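Local coordinates for interphotoreceptor retinoid-binding protein (Xenopus laevis, PDB 1J7X) that probably binds and carries retinoids between the photoreceptors and the pigment epithelium of the retina, as one functional unit of a larger transport protein, at residues A[82-87]-A[123-128]. Residues are numbered along the deposited sequence; the frame is centred on the assembly and turned at random.
Sequences ENIPED and AKLAPF
Ile84 and Lys124 are the nearest CA pair between the irregular segment 82-87 and the helical segment 123-128, with CA of Ile84 8.0 Å from CA of Lys124. No hydrogen bond joins the two segments. The contact is apolar and small, burying about 120 Å² in all. Ile84 is the one side chain of segment 82-87 within 4.5 Å of segment 123-128. Its CG1 is turned anti to the carbonyl carbon (chi1 -57°), and the ethyl arm is extended (chi2 179°). This brings Ile84 CD1 to 4.1 Å from Lys124 CB. The two side chains cross at about a right angle, and the methyl meets the base of the lysine. Beyond CB the lysine chain bends at chi2 and again at chi4, and its end leads away from segment 82-87. The second branch of Ile84 has another partner: Ile84 CG2 lies 4.4 Å from Leu125 CD2, a looser apolar touch. The two branches thus rest on consecutive residues of the helix.

Segment 123-128 belongs to helix 119-137, which follows strand 108-112 and precedes strand 142-146. These strands are parallel neighbours in the mixed sheet, so strand, helix and strand make a beta-alpha-beta crossover, within the peptidase S41-like part of the chain (ClpP/crotonase clan). The loop leads into helix 88-98, and Asp87 is the N-cap of that helix, its OD1 accepting a hydrogen bond from Met90 N. Helix 88-98 also covers part of the contact: Ile84 and Phe128 both touch Leu91, while Leu125 and Phe128 touch Val95. Helix 119-137 is kinked at Pro127 and Phe128. Proline has no N-H to give, and Phe128 N bonds Leu125 O, three residues back. At the kink, Phe128 O accepts a hydrogen bond from Gln92 NE2, a polar link to helix 88-98.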
loop_
_atom_site.group_PDB
_atom_site.type_symbol
_atom_site.label_atom_id
_atom_site.label_comp_id
_atom_site.label_asym_id
_atom_site.label_seq_id
_atom_site.Cartn_x
_atom_site.Cartn_y
_atom_site.Cartn_z
ATOM N N GLU A 82 4.346 4.971 -22.168
ATOM C CA GLU A 82 4.737 4.697 -23.556
ATOM C C GLU A 82 3.572 4.181 -24.403
ATOM O O GLU A 82 3.753 3.906 -25.612
ATOM C CB GLU A 82 5.896 3.704 -23.595
ATOM C CG GLU A 82 5.737 2.514 -22.678
ATOM C CD GLU A 82 7.009 1.693 -22.595
ATOM O OE1 GLU A 82 7.432 1.153 -23.670
ATOM O OE2 GLU A 82 7.587 1.606 -21.464
ATOM N N ASN A 83 2.393 4.036 -23.790
ATOM C CA ASN A 83 1.235 3.537 -24.508
ATOM C C ASN A 83 0.018 4.448 -24.391
ATOM O O ASN A 83 -1.094 4.000 -24.659
ATOM C CB ASN A 83 0.873 2.165 -23.985
ATOM C CG ASN A 83 2.018 1.174 -24.147
ATOM O OD1 ASN A 83 3.077 1.320 -23.545
ATOM N ND2 ASN A 83 1.809 0.181 -24.973
ATOM N N ILE A 84 0.249 5.695 -23.976
ATOM C CA ILE A 84 -0.794 6.687 -23.823
ATOM C C ILE A 84 -1.036 7.373 -25.169
ATOM O O ILE A 84 -0.083 7.802 -25.766
ATOM C CB ILE A 84 -0.365 7.762 -22.820
ATOM C CG1 ILE A 84 -0.027 7.118 -21.485
ATOM C CG2 ILE A 84 -1.499 8.760 -22.597
ATOM C CD1 ILE A 84 0.432 8.115 -20.439
ATOM N N PRO A 85 -2.288 7.430 -25.634
ATOM C CA PRO A 85 -2.664 8.103 -26.893
ATOM C C PRO A 85 -2.351 9.592 -26.901
ATOM O O PRO A 85 -2.292 10.187 -25.827
ATOM C CB PRO A 85 -4.184 7.895 -26.949
ATOM C CG PRO A 85 -4.399 6.662 -26.168
ATOM C CD PRO A 85 -3.460 6.811 -24.995
ATOM N N GLU A 86 -2.196 10.175 -28.093
ATOM C CA GLU A 86 -1.854 11.576 -28.241
ATOM C C GLU A 86 -3.127 12.378 -28.482
ATOM O O GLU A 86 -3.267 13.524 -28.063
ATOM C CB GLU A 86 -0.903 11.742 -29.439
ATOM C CG GLU A 86 0.476 11.110 -29.293
ATOM C CD GLU A 86 1.321 11.806 -28.251
ATOM O OE1 GLU A 86 0.887 11.718 -27.083
ATOM O OE2 GLU A 86 2.393 12.430 -28.588
ATOM N N ASP A 87 -4.054 11.777 -29.194
ATOM C CA ASP A 87 -5.260 12.471 -29.537
ATOM C C ASP A 87 -6.122 12.759 -28.297
ATOM O O ASP A 87 -6.408 11.876 -27.484
ATOM C CB ASP A 87 -6.027 11.626 -30.536
ATOM C CG ASP A 87 -7.358 12.233 -30.926
ATOM O OD1 ASP A 87 -8.333 12.074 -30.117
ATOM O OD2 ASP A 87 -7.523 12.850 -32.029
ATOM N N ALA A 123 0.089 12.432 -15.185
ATOM C CA ALA A 123 0.393 13.785 -15.679
ATOM C C ALA A 123 -0.313 14.044 -17.010
ATOM O O ALA A 123 -1.115 15.011 -17.159
ATOM C CB ALA A 123 1.891 13.913 -15.864
ATOM N N LYS A 124 -0.122 13.146 -17.952
ATOM C CA LYS A 124 -0.802 13.267 -19.281
ATOM C C LYS A 124 -2.341 13.118 -19.247
ATOM O O LYS A 124 -3.057 13.803 -20.006
ATOM C CB LYS A 124 -0.236 12.197 -20.175
ATOM C CG LYS A 124 1.290 12.423 -20.473
ATOM C CD LYS A 124 1.558 13.829 -21.122
ATOM C CE LYS A 124 3.070 14.172 -21.390
ATOM N NZ LYS A 124 3.967 14.445 -20.060
ATOM N N LEU A 125 -2.872 12.370 -18.290
ATOM C CA LEU A 125 -4.332 12.221 -18.156
ATOM C C LEU A 125 -5.000 13.247 -17.304
ATOM O O LEU A 125 -6.227 13.437 -17.407
ATOM C CB LEU A 125 -4.688 10.860 -17.614
ATOM C CG LEU A 125 -4.142 9.611 -18.238
ATOM C CD1 LEU A 125 -4.601 8.402 -17.465
ATOM C CD2 LEU A 125 -4.681 9.531 -19.648
ATOM N N ALA A 126 -4.221 14.032 -16.551
ATOM C CA ALA A 126 -4.819 14.991 -15.574
ATOM C C ALA A 126 -5.879 15.921 -16.128
ATOM O O ALA A 126 -6.893 16.041 -15.496
ATOM C CB ALA A 126 -3.743 15.821 -14.881
ATOM N N PRO A 127 -5.659 16.555 -17.276
ATOM C CA PRO A 127 -6.641 17.485 -17.830
ATOM C C PRO A 127 -8.007 16.824 -18.076
ATOM O O PRO A 127 -8.993 17.425 -17.931
ATOM C CB PRO A 127 -5.969 17.952 -19.158
ATOM C CG PRO A 127 -4.553 17.817 -18.855
ATOM C CD PRO A 127 -4.458 16.547 -18.111
ATOM N N PHE A 128 -7.992 15.578 -18.385
ATOM C CA PHE A 128 -9.217 14.812 -18.715
ATOM C C PHE A 128 -9.848 14.309 -17.435
ATOM O O PHE A 128 -11.107 14.157 -17.413
ATOM C CB PHE A 128 -8.835 13.674 -19.667
ATOM C CG PHE A 128 -8.075 14.223 -20.921
ATOM C CD1 PHE A 128 -8.765 14.879 -21.907
ATOM C CD2 PHE A 128 -6.737 14.145 -21.005
ATOM C CE1 PHE A 128 -8.089 15.423 -23.073
ATOM C CE2 PHE A 128 -6.012 14.708 -22.121
ATOM C CZ PHE A 128 -6.710 15.338 -23.142
#